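Local coordinates for protein 3-dehydroquinate dehydratase (Clostridium difficile, PDB 4H3D) that catalyses the cis-dehydration of 3-dehydroquinate to 3-dehydroshikimate through an imine intermediate, the third step of the chorismate pathway, at residues B[33-38]-B[73-78]; B[106-109]-B[113-116]. All blocks are in the same frame, centred on the assembly; numbering follows the deposited sequence.

Contact 1. Residues B[33-38]-B[73-78]; sequences DIIKEA and RSYIHD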
loop_
_atom_site.group_PDB
_atom_site.type_symbol
_atom_site.label_atom_id
_atom_site.label_comp_id
_atom_site.label_asym_id
_atom_site.label_seq_id
_atom_site.Cartn_x
_atom_site.Cartn_y
_atom_site.Cartn_z
ATOM N N ASP B 33 -2.027 -16.282 29.749
ATOM C CA ASP B 33 -1.990 -15.173 28.796
ATOM C C ASP B 33 -2.138 -15.656 27.342
ATOM O O ASP B 33 -2.834 -15.031 26.545
ATOM C CB ASP B 33 -0.702 -14.352 28.982
ATOM C CG ASP B 33 -0.661 -13.600 30.336
ATOM O OD1 ASP B 33 -1.635 -13.692 31.111
ATOM O OD2 ASP B 33 0.350 -12.924 30.619
ATOM N N ILE B 34 -1.490 -16.774 27.023
ATOM C CA ILE B 34 -1.567 -17.392 25.688
ATOM C C ILE B 34 -3.018 -17.753 25.342
ATOM O O ILE B 34 -3.515 -17.427 24.256
ATOM C CB ILE B 34 -0.650 -18.637 25.632
ATOM C CG1 ILE B 34 0.815 -18.184 25.643
ATOM C CG2 ILE B 34 -0.916 -19.488 24.386
ATOM C CD1 ILE B 34 1.804 -19.286 25.876
ATOM N N ILE B 35 -3.704 -18.398 26.277
ATOM C CA ILE B 35 -5.095 -18.784 26.063
ATOM C C ILE B 35 -5.981 -17.549 25.957
ATOM O O ILE B 35 -6.892 -17.506 25.133
ATOM C CB ILE B 35 -5.605 -19.734 27.185
ATOM C CG1 ILE B 35 -4.797 -21.041 27.173
ATOM C CG2 ILE B 35 -7.096 -20.019 27.017
ATOM C CD1 ILE B 35 -4.714 -21.717 25.801
ATOM N N LYS B 36 -5.702 -16.539 26.782
ATOM C CA LYS B 36 -6.451 -15.285 26.746
ATOM C C LYS B 36 -6.295 -14.657 25.354
ATOM O O LYS B 36 -7.280 -14.216 24.747
ATOM C CB LYS B 36 -5.957 -14.334 27.844
ATOM C CG LYS B 36 -6.884 -13.163 28.165
ATOM C CD LYS B 36 -6.903 -12.104 27.068
ATOM C CE LYS B 36 -7.810 -10.926 27.426
ATOM N NZ LYS B 36 -7.386 -10.260 28.699
ATOM N N GLU B 37 -5.065 -14.633 24.844
ATOM C CA GLU B 37 -4.815 -14.115 23.494
ATOM C C GLU B 37 -5.561 -14.947 22.450
ATOM O O GLU B 37 -6.161 -14.402 21.538
ATOM C CB GLU B 37 -3.315 -14.116 23.161
ATOM C CG GLU B 37 -2.492 -13.018 23.796
ATOM C CD GLU B 37 -0.997 -13.233 23.544
ATOM O OE1 GLU B 37 -0.416 -12.571 22.635
ATOM O OE2 GLU B 37 -0.419 -14.118 24.214
ATOM N N ALA B 38 -5.513 -16.271 22.596
ATOM C CA ALA B 38 -6.182 -17.184 21.665
ATOM C C ALA B 38 -7.696 -16.942 21.598
ATOM O O ALA B 38 -8.295 -16.972 20.513
ATOM C CB ALA B 38 -5.889 -18.635 22.045
ATOM N N ARG B 73 -5.032 -25.635 21.091
ATOM C CA ARG B 73 -5.661 -26.334 19.978
ATOM C C ARG B 73 -7.164 -26.423 20.211
ATOM O O ARG B 73 -7.961 -26.184 19.290
ATOM C CB ARG B 73 -5.143 -27.768 19.864
ATOM C CG ARG B 73 -4.691 -28.177 18.515
ATOM C CD ARG B 73 -5.494 -27.605 17.343
ATOM N NE ARG B 73 -4.550 -27.397 16.262
ATOM C CZ ARG B 73 -4.759 -26.674 15.167
ATOM N NH1 ARG B 73 -5.914 -26.054 14.941
ATOM N NH2 ARG B 73 -3.786 -26.583 14.293
ATOM N N SER B 74 -7.550 -26.759 21.448
ATOM C CA SER B 74 -8.965 -26.921 21.808
ATOM C C SER B 74 -9.769 -25.634 21.629
ATOM O O SER B 74 -10.945 -25.691 21.282
ATOM C CB SER B 74 -9.122 -27.430 23.251
ATOM O OG SER B 74 -8.847 -26.416 24.208
ATOM N N TYR B 75 -9.140 -24.482 21.878
ATOM C CA TYR B 75 -9.825 -23.178 21.730
ATOM C C TYR B 75 -9.885 -22.644 20.292
ATOM O O TYR B 75 -10.850 -21.991 19.930
ATOM C CB TYR B 75 -9.189 -22.088 22.610
ATOM C CG TYR B 75 -9.598 -22.118 24.057
ATOM C CD1 TYR B 75 -10.814 -21.572 24.467
ATOM C CD2 TYR B 75 -8.761 -22.656 25.024
ATOM C CE1 TYR B 75 -11.196 -21.590 25.811
ATOM C CE2 TYR B 75 -9.125 -22.675 26.368
ATOM C CZ TYR B 75 -10.345 -22.142 26.755
ATOM O OH TYR B 75 -10.707 -22.160 28.080
ATOM N N ILE B 76 -8.855 -22.885 19.483
ATOM C CA ILE B 76 -8.848 -22.330 18.117
ATOM C C ILE B 76 -9.454 -23.268 17.084
ATOM O O ILE B 76 -9.609 -22.899 15.906
ATOM C CB ILE B 76 -7.462 -21.891 17.670
ATOM C CG1 ILE B 76 -6.559 -23.090 17.371
ATOM C CG2 ILE B 76 -6.854 -20.973 18.708
ATOM C CD1 ILE B 76 -5.244 -22.672 16.729
ATOM N N HIS B 77 -9.781 -24.479 17.535
ATOM C CA HIS B 77 -10.438 -25.493 16.715
ATOM C C HIS B 77 -9.658 -25.820 15.443
ATOM O O HIS B 77 -8.561 -26.346 15.522
ATOM C CB HIS B 77 -11.883 -25.069 16.391
ATOM C CG HIS B 77 -12.809 -26.226 16.135
ATOM N ND1 HIS B 77 -12.926 -26.841 14.904
ATOM C CD2 HIS B 77 -13.669 -26.875 16.961
ATOM C CE1 HIS B 77 -13.810 -27.820 14.986
ATOM N NE2 HIS B 77 -14.278 -27.861 16.221
ATOM N N ASP B 78 -10.214 -25.501 14.281
ATOM C CA ASP B 78 -9.573 -25.852 13.029
ATOM C C ASP B 78 -8.835 -24.702 12.363
ATOM O O ASP B 78 -8.518 -24.796 11.195
ATOM C CB ASP B 78 -10.591 -26.466 12.062
ATOM C CG ASP B 78 -11.038 -27.863 12.494
ATOM O OD1 ASP B 78 -10.160 -28.693 12.868
ATOM O OD2 ASP B 78 -12.264 -28.134 12.444
#

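Contact 2. Residues B[106-109]-B[113-116]; sequences KEIS and LVDL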
loop_
_atom_site.group_PDB
_atom_site.type_symbol
_atom_site.label_atom_id
_atom_site.label_comp_id
_atom_site.label_asym_id
_atom_site.label_seq_id
_atom_site.Cartn_x
_atom_site.Cartn_y
_atom_site.Cartn_z
ATOM N N LYS B 106 10.870 -30.916 16.331
ATOM C CA LYS B 106 10.522 -32.279 15.963
ATOM C C LYS B 106 9.419 -32.812 16.859
ATOM O O LYS B 106 8.445 -33.366 16.385
ATOM C CB LYS B 106 11.757 -33.174 16.024
ATOM C CG LYS B 106 12.761 -32.869 14.914
ATOM C CD LYS B 106 13.950 -33.828 14.937
ATOM C CE LYS B 106 13.589 -35.232 14.506
ATOM N NZ LYS B 106 14.717 -36.190 14.789
ATOM N N GLU B 107 9.567 -32.623 18.162
ATOM C CA GLU B 107 8.582 -33.121 19.105
ATOM C C GLU B 107 7.232 -32.479 18.904
ATOM O O GLU B 107 6.200 -33.152 19.008
ATOM C CB GLU B 107 9.048 -32.891 20.547
ATOM C CG GLU B 107 10.098 -33.859 20.997
ATOM C CD GLU B 107 9.531 -35.245 21.229
ATOM O OE1 GLU B 107 8.390 -35.356 21.750
ATOM O OE2 GLU B 107 10.229 -36.224 20.898
ATOM N N ILE B 108 7.222 -31.179 18.621
ATOM C CA ILE B 108 5.970 -30.487 18.433
ATOM C C ILE B 108 5.338 -30.897 17.103
ATOM O O ILE B 108 4.116 -31.060 17.034
ATOM C CB ILE B 108 6.118 -28.946 18.575
ATOM C CG1 ILE B 108 6.548 -28.601 19.997
ATOM C CG2 ILE B 108 4.799 -28.230 18.249
ATOM C CD1 ILE B 108 5.741 -29.284 21.084
ATOM N N SER B 109 6.157 -31.081 16.061
ATOM C CA SER B 109 5.635 -31.563 14.766
ATOM C C SER B 109 5.010 -32.926 14.942
ATOM O O SER B 109 4.038 -33.248 14.288
ATOM C CB SER B 109 6.742 -31.695 13.713
ATOM O OG SER B 109 7.312 -30.461 13.390
ATOM N N LEU B 113 -0.562 -31.567 16.269
ATOM C CA LEU B 113 -1.349 -30.387 16.655
ATOM C C LEU B 113 -0.978 -29.095 15.913
ATOM O O LEU B 113 -1.733 -28.121 15.984
ATOM C CB LEU B 113 -1.247 -30.152 18.170
ATOM C CG LEU B 113 -1.704 -31.314 19.056
ATOM C CD1 LEU B 113 -1.626 -30.931 20.534
ATOM C CD2 LEU B 113 -3.125 -31.745 18.695
ATOM N N VAL B 114 0.172 -29.066 15.227
ATOM C CA VAL B 114 0.578 -27.866 14.453
ATOM C C VAL B 114 0.515 -28.135 12.958
ATOM O O VAL B 114 0.846 -29.230 12.492
ATOM C CB VAL B 114 1.994 -27.337 14.850
ATOM C CG1 VAL B 114 2.019 -26.944 16.339
ATOM C CG2 VAL B 114 3.078 -28.345 14.550
ATOM N N ASP B 115 0.097 -27.128 12.208
ATOM C CA ASP B 115 -0.085 -27.244 10.767
ATOM C C ASP B 115 1.143 -26.798 9.988
ATOM O O ASP B 115 1.388 -27.294 8.874
ATOM C CB ASP B 115 -1.305 -26.436 10.371
ATOM C CG ASP B 115 -2.535 -26.924 11.062
ATOM O OD1 ASP B 115 -2.948 -28.064 10.769
ATOM O OD2 ASP B 115 -3.079 -26.195 11.912
ATOM N N LEU B 116 1.881 -25.844 10.567
ATOM C CA LEU B 116 3.138 -25.336 10.009
ATOM C C LEU B 116 4.131 -25.062 11.123
ATOM O O LEU B 116 3.748 -24.820 12.267
ATOM C CB LEU B 116 2.959 -23.994 9.271
ATOM C CG LEU B 116 1.775 -23.779 8.340
ATOM C CD1 LEU B 116 0.581 -23.205 9.114
ATOM C CD2 LEU B 116 2.151 -22.829 7.227
HETATM O O HOH W 1 1.719 -31.406 13.909
#

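Contact 1. Residues B[33-38]-B[73-78]
In Ile35, chi1 of -63° sets CG2 opposite the backbone N, while in Tyr75 chi1 of -80° swings the ring away from its own carbonyl carbon; together these rotations bring methyl and ring into contact. The two residues belong to neighbouring peripheral helices of a TIM barrel, 31-41 and 62-76, which follow strands 21-26 and 48-52. The contact is a compact example of how successive helices of such a barrel are joined by apolar side chains, with no hydrogen bond crossing between the two segments.

The CG2 branch of Ile35 meets one flank of the phenol obliquely. It lies 3.4 Å from CE2 of Tyr75 and 3.7 Å from CD2 of the same ring, with CZ slightly farther off, and the two side chains run at roughly a right angle to each other. Tyr75 is partly exposed and its side chain also touches Lys42, whereas the other three members of the contact are buried. Deeper in, Ala38 points its methyl at the second helix, and its CB stands 4.2 Å from CG2 of Ile76. Ile49 of strand 48-52 touches Ile76, and Ile26 of strand 21-26 touches Ala38, which places this pair on the faces of the two helices that meet the barrel strands.

Just beyond this packing, helix 62-76 ends. His77 adopts a positive phi, and its N makes a weak bond back to the carbonyl of Arg73. The side chain of Arg73 returns to the same turn and also reaches Ile79 O: its NH1 donates to His77 O over 2.7 Å, with that oxygen 19° out of the guanidinium plane and NH1 tilted from the carbonyl plane.

Contact 2. Residues B[106-109]-B[113-116]
The CA atoms of Ser109 and Val114 approach to 6.3 Å where the last turn of helix 98-110 gives way to an extended backbone at Val114. This is an alpha-to-beta connection of the TIM barrel, by which the chain returns from the outer helix layer to strand 116-120, and it illustrates how a short loop can be packed against the very helix it leaves.

Val114 directs its side chain at the helix, and both of its methyls take part. CG1 of Val114 lies 3.6 Å from CG2 of Ile108, the branch that chi1 of -64° puts opposite the backbone N of that residue. CG2 of Val114 fits over the helix backbone, 4.1 Å from the CA of Ser109 and 3.8 Å from the carbonyl O of Ile108. The isoleucine and valine side chains cross nearly perpendicularly. Phe83 of strand 81-84 touches both of them, while Leu69 of helix 62-76 packs on Ile108, so the pair is buried between the sheet and two helices.

Polar groups at the helix end and in the loop find partners nearby. The Ser109 hydroxyl bonds to Asn105 O, one turn back in the helix, and Thr111 OG1 is bonded to both Ile108 O and Leu113 N. A single water bridges the helix end and the returning chain, donating one hydrogen to each side: to Ser109 O over 3.0 Å and to Val114 O over 2.7 Å.

The centres of the two contacts lie about 16 Å apart in one TIM barrel, and both segments of contact 1 precede those of contact 2 in the chain. Helix 62-76 relates them: it packs on helix 31-41 in contact 1, while Leu69, farther back along it, touches Ile108 and Leu113 of contact 2. A direct polar link runs from Arg73, whose NH2 forms a salt bridge with Asp115 OD2 and whose NE probably donates to Leu113 O. Thus the end of helix 62-76 is tied to the chain entering strand 116-120, across strand 81-84, in the barrel that carries Lys174, the Schiff-base lysine, farther along the chain.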